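PDB 5UXD: macrolide 2'-phosphotransferase MphH from Brachybacterium faecium, which probably inactivates macrolide antibiotics such as azithromycin, which it binds, by transferring a phosphate group from a guanine nucleotide to the 2'-hydroxyl of the drug. Local coordinates for residues S118-R123 with D208-A213; D185-G190 with L259-T264. All blocks are in the same frame, centred on the assembly; numbering follows the deposited sequence.

Contact 1. Residues S118-R123 with D208-A213; sequences STVYAR and DERITA
Val120 places CG1 over one face of the Arg210 guanidinium, 4.0 Å above its plane and toward the rim, while its own CA lies over a face of the Arg123 guanidinium. The same methyl rests 3.5 Å from Arg210 CG; a chi1 of 170° turns it away from the backbone N to reach that extended chain. The Tyr121 ring has Glu209 O at its edge, near the ring plane, and Ile211 CG1 packs obliquely 3.8 Å from its CE1. Glu209 O also lies 3.3 Å from Tyr121 CA, a CA-H...O contact.

One direct hydrogen bond ties the helix start to the turn, and a capping bond positions its donor. Ser118 is the N-cap: its OG accepts from Tyr121 N at 3.0 Å with a nearly straight N-H...O angle of 175°. That hydroxyl then donates to Glu209 OE2 at 2.8 Å, so one oxygen closes the helix end and holds the carboxylate. The negative charge beside the helix N-terminus is probably stabilised by the helix dipole. A water adds a looser bridge, donating to Val120 O and accepting a weak bond from Arg210 NE.

Asp208 and Glu209 both lie in the left-handed helical region, as in a type I' turn, and join strands 204-207 and 210-214. In this kinase-like fold the hairpin runs between His203 and Asp216, which bind magnesium in another structure of this protein. Helix 119-133 starts against its edge strand, where Ser124 OG is hydrogen-bonded to Ile211 N. Tyr121 reaches Thr204 and Val206 on the next strand, its side chain about 8 Å from that of His203, while Ala122 faces helices 230-235 and 238-250.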
# COMPACT_ATOMS: atom_id res chain seq x y z
N SER A 118 0.90 -13.46 -15.55
CA SER A 118 0.23 -14.66 -15.05
C SER A 118 -1.29 -14.48 -15.02
O SER A 118 -1.79 -13.52 -14.44
CB SER A 118 0.72 -15.00 -13.64
OG SER A 118 -0.15 -15.90 -12.98
N THR A 119 -2.03 -15.42 -15.63
CA THR A 119 -3.48 -15.38 -15.48
C THR A 119 -3.92 -15.76 -14.07
O THR A 119 -4.97 -15.30 -13.60
CB THR A 119 -4.15 -16.31 -16.48
OG1 THR A 119 -3.50 -17.59 -16.42
CG2 THR A 119 -4.06 -15.76 -17.89
N VAL A 120 -3.15 -16.61 -13.39
CA VAL A 120 -3.51 -17.00 -12.03
C VAL A 120 -3.47 -15.79 -11.10
O VAL A 120 -4.42 -15.55 -10.34
CB VAL A 120 -2.59 -18.13 -11.53
CG1 VAL A 120 -2.80 -18.37 -10.05
CG2 VAL A 120 -2.88 -19.42 -12.30
N TYR A 121 -2.39 -15.01 -11.16
CA TYR A 121 -2.29 -13.81 -10.33
C TYR A 121 -3.37 -12.79 -10.70
O TYR A 121 -3.95 -12.14 -9.82
CB TYR A 121 -0.91 -13.17 -10.46
CG TYR A 121 -0.70 -12.01 -9.51
CD1 TYR A 121 -0.26 -12.23 -8.21
CD2 TYR A 121 -0.96 -10.69 -9.91
CE1 TYR A 121 -0.07 -11.18 -7.33
CE2 TYR A 121 -0.78 -9.63 -9.03
CZ TYR A 121 -0.33 -9.89 -7.74
OH TYR A 121 -0.13 -8.86 -6.85
N ALA A 122 -3.61 -12.61 -12.00
CA ALA A 122 -4.64 -11.68 -12.45
C ALA A 122 -6.00 -12.04 -11.85
O ALA A 122 -6.70 -11.17 -11.32
CB ALA A 122 -4.71 -11.67 -13.98
N ARG A 123 -6.38 -13.33 -11.90
CA ARG A 123 -7.68 -13.69 -11.33
C ARG A 123 -7.68 -13.58 -9.81
O ARG A 123 -8.69 -13.17 -9.22
CB ARG A 123 -8.09 -15.11 -11.74
CG ARG A 123 -8.36 -15.24 -13.22
CD ARG A 123 -8.79 -16.64 -13.60
NE ARG A 123 -7.67 -17.39 -14.15
CZ ARG A 123 -7.08 -18.41 -13.54
NH1 ARG A 123 -7.53 -18.83 -12.36
NH2 ARG A 123 -6.07 -19.03 -14.12
N ASP A 208 1.67 -20.32 -4.93
CA ASP A 208 1.26 -20.86 -6.22
C ASP A 208 0.64 -19.77 -7.10
O ASP A 208 -0.38 -19.97 -7.76
CB ASP A 208 0.30 -22.03 -6.06
CG ASP A 208 0.98 -23.26 -5.47
OD1 ASP A 208 2.21 -23.37 -5.61
OD2 ASP A 208 0.28 -24.12 -4.89
N GLU A 209 1.27 -18.59 -7.10
CA GLU A 209 0.90 -17.41 -7.88
C GLU A 209 -0.45 -16.82 -7.47
O GLU A 209 -0.98 -15.95 -8.17
CB GLU A 209 0.92 -17.69 -9.39
CG GLU A 209 2.10 -18.57 -9.83
CD GLU A 209 2.43 -18.44 -11.31
OE1 GLU A 209 3.56 -18.81 -11.69
OE2 GLU A 209 1.57 -17.97 -12.09
N ARG A 210 -1.01 -17.25 -6.34
CA ARG A 210 -2.24 -16.69 -5.81
C ARG A 210 -1.92 -15.86 -4.58
O ARG A 210 -1.02 -16.21 -3.80
CB ARG A 210 -3.25 -17.78 -5.45
CG ARG A 210 -3.75 -18.55 -6.66
CD ARG A 210 -4.87 -19.52 -6.33
NE ARG A 210 -5.24 -20.28 -7.52
CZ ARG A 210 -4.63 -21.40 -7.90
NH1 ARG A 210 -3.63 -21.89 -7.18
NH2 ARG A 210 -5.02 -22.03 -9.00
N ILE A 211 -2.66 -14.77 -4.40
CA ILE A 211 -2.51 -13.94 -3.22
C ILE A 211 -3.10 -14.67 -2.02
O ILE A 211 -4.25 -15.13 -2.06
CB ILE A 211 -3.19 -12.58 -3.42
CG1 ILE A 211 -2.54 -11.81 -4.56
CG2 ILE A 211 -3.17 -11.76 -2.13
CD1 ILE A 211 -3.31 -10.54 -4.93
N THR A 212 -2.30 -14.79 -0.96
CA THR A 212 -2.78 -15.39 0.27
C THR A 212 -2.78 -14.42 1.44
O THR A 212 -3.34 -14.75 2.49
CB THR A 212 -1.93 -16.61 0.65
OG1 THR A 212 -0.55 -16.22 0.79
CG2 THR A 212 -2.04 -17.69 -0.43
N ALA A 213 -2.18 -13.24 1.29
CA ALA A 213 -2.24 -12.21 2.33
C ALA A 213 -1.92 -10.87 1.70
O ALA A 213 -1.18 -10.80 0.72
CB ALA A 213 -1.27 -12.51 3.48
O HOH W 1 -6.19 -17.46 -9.06

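Contact 2. Residues D185-G190 with L259-T264; sequences DGCWPG and LARHCT
His262 and Trp188 form the aromatic part of the contact, a T-shaped pair in which the histidine edge meets the tryptophan face. The six-membered ring and the imidazole have centroids 4.7 Å apart and planes at 60°, and His262 CE1 lies 3.6 Å from both CE3 and CZ3 of Trp188. The imidazole stands out from the helix toward the loop because chi1 of -177° swings CG away from the backbone N.

A carbonyl-to-ring contact comes next: Cys187 O sits over one face of the imidazole, 3.0 Å from His262 CG. The same oxygen accepts a hydrogen bond from Trp256 NE1, so it is satisfied even though it faces the ring. Van der Waals packing of Pro189 CD, 4.1 Å from His262 NE2, helps seat the loop leaving helix 172-183 on helix 259-268, away from the drug and nucleotide sites.

Hydrogen bonds fix the imidazole from outside the two segments: ND1 pairs with Trp181 NE1 and NE2 with Asp224 OD2. Since an indole nitrogen can only donate, ND1 is probably unprotonated and NE2 carries the hydrogen, consistent with a buried, neutral histidine whose rotation is set at both nitrogens.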
# COMPACT_ATOMS: atom_id res chain seq x y z
N ASP A 185 -14.01 13.29 -18.77
CA ASP A 185 -15.05 12.71 -17.92
C ASP A 185 -15.03 11.19 -17.95
O ASP A 185 -15.41 10.55 -16.97
CB ASP A 185 -16.43 13.20 -18.36
CG ASP A 185 -16.72 14.63 -17.94
OD1 ASP A 185 -16.00 15.20 -17.10
OD2 ASP A 185 -17.70 15.17 -18.48
N GLY A 186 -14.61 10.60 -19.07
CA GLY A 186 -14.62 9.16 -19.21
C GLY A 186 -13.66 8.41 -18.30
O GLY A 186 -13.86 7.22 -18.06
N CYS A 187 -12.63 9.09 -17.77
CA CYS A 187 -11.66 8.42 -16.90
C CYS A 187 -12.16 8.21 -15.48
O CYS A 187 -11.68 7.30 -14.79
CB CYS A 187 -10.36 9.24 -16.81
SG CYS A 187 -9.21 9.03 -18.17
N TRP A 188 -13.10 9.02 -15.02
CA TRP A 188 -13.18 9.20 -13.58
C TRP A 188 -14.28 8.35 -12.96
O TRP A 188 -15.33 8.12 -13.58
CB TRP A 188 -13.38 10.68 -13.24
CG TRP A 188 -12.15 11.42 -13.58
CD1 TRP A 188 -11.83 11.97 -14.80
CD2 TRP A 188 -11.02 11.61 -12.75
NE1 TRP A 188 -10.57 12.52 -14.75
CE2 TRP A 188 -10.05 12.31 -13.50
CE3 TRP A 188 -10.73 11.28 -11.42
CZ2 TRP A 188 -8.80 12.67 -12.97
CZ3 TRP A 188 -9.49 11.64 -10.89
CH2 TRP A 188 -8.55 12.34 -11.67
N PRO A 189 -14.06 7.90 -11.73
CA PRO A 189 -15.02 7.00 -11.08
C PRO A 189 -16.32 7.69 -10.71
O PRO A 189 -16.34 8.88 -10.40
CB PRO A 189 -14.28 6.53 -9.82
CG PRO A 189 -13.30 7.65 -9.53
CD PRO A 189 -12.86 8.12 -10.89
N GLY A 190 -17.39 6.90 -10.71
CA GLY A 190 -18.71 7.33 -10.27
C GLY A 190 -19.13 6.77 -8.93
O GLY A 190 -20.27 6.98 -8.52
N LEU A 259 -11.61 2.84 -17.41
CA LEU A 259 -10.81 2.58 -16.21
C LEU A 259 -9.35 2.30 -16.55
O LEU A 259 -8.46 2.80 -15.86
CB LEU A 259 -11.41 1.43 -15.41
CG LEU A 259 -10.82 1.07 -14.03
CD1 LEU A 259 -11.91 0.53 -13.10
CD2 LEU A 259 -9.69 0.08 -14.15
N ALA A 260 -9.08 1.52 -17.60
CA ALA A 260 -7.69 1.22 -17.91
C ALA A 260 -6.95 2.49 -18.33
O ALA A 260 -5.81 2.72 -17.90
CB ALA A 260 -7.59 0.13 -18.98
N ARG A 261 -7.62 3.33 -19.12
CA ARG A 261 -7.05 4.62 -19.51
C ARG A 261 -6.70 5.44 -18.28
O ARG A 261 -5.57 5.93 -18.15
CB ARG A 261 -8.05 5.36 -20.41
CG ARG A 261 -7.72 6.82 -20.73
CD ARG A 261 -8.94 7.54 -21.33
NE ARG A 261 -9.51 6.80 -22.46
CZ ARG A 261 -10.80 6.80 -22.80
NH1 ARG A 261 -11.68 7.51 -22.11
NH2 ARG A 261 -11.20 6.09 -23.85
N HIS A 262 -7.67 5.60 -17.37
CA HIS A 262 -7.49 6.29 -16.09
C HIS A 262 -6.27 5.77 -15.32
O HIS A 262 -5.47 6.56 -14.80
CB HIS A 262 -8.78 6.10 -15.28
CG HIS A 262 -8.80 6.82 -13.96
ND1 HIS A 262 -8.56 8.17 -13.83
CD2 HIS A 262 -9.07 6.36 -12.71
CE1 HIS A 262 -8.68 8.52 -12.56
NE2 HIS A 262 -8.98 7.44 -11.85
N CYS A 263 -6.11 4.44 -15.24
CA CYS A 263 -5.00 3.86 -14.48
C CYS A 263 -3.65 4.34 -14.99
O CYS A 263 -2.77 4.71 -14.20
CB CYS A 263 -5.06 2.33 -14.53
SG CYS A 263 -6.34 1.55 -13.56
N THR A 264 -3.44 4.30 -16.31
CA THR A 264 -2.15 4.71 -16.87
C THR A 264 -1.92 6.21 -16.71
O THR A 264 -0.80 6.64 -16.43
CB THR A 264 -2.07 4.29 -18.35
OG1 THR A 264 -1.72 2.90 -18.41
CG2 THR A 264 -1.00 5.10 -19.11

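Contacts 1 and 2 have centres 24 Å apart and nearest atoms about 12 Å apart. Their segments alternate along the chain, 118-123, 185-190, 208-213 and 259-264, and this crossed order ties sequence-distant parts of the phosphotransferase fold together. Contact 1 joins helix 119-133 to the hairpin between His203 and Asp216; contact 2 lies farther out, between the loop after helix 172-183 and helix 259-268. Helices 230-235 and 238-250 link them, since both touch helix 119-133 through Ala122 and helix 259-268 through Ala260. Phe231, on helix 230-235, lines the azithromycin pocket that also includes Tyr200 and Tyr274, which places one of the two connecting helices at that pocket.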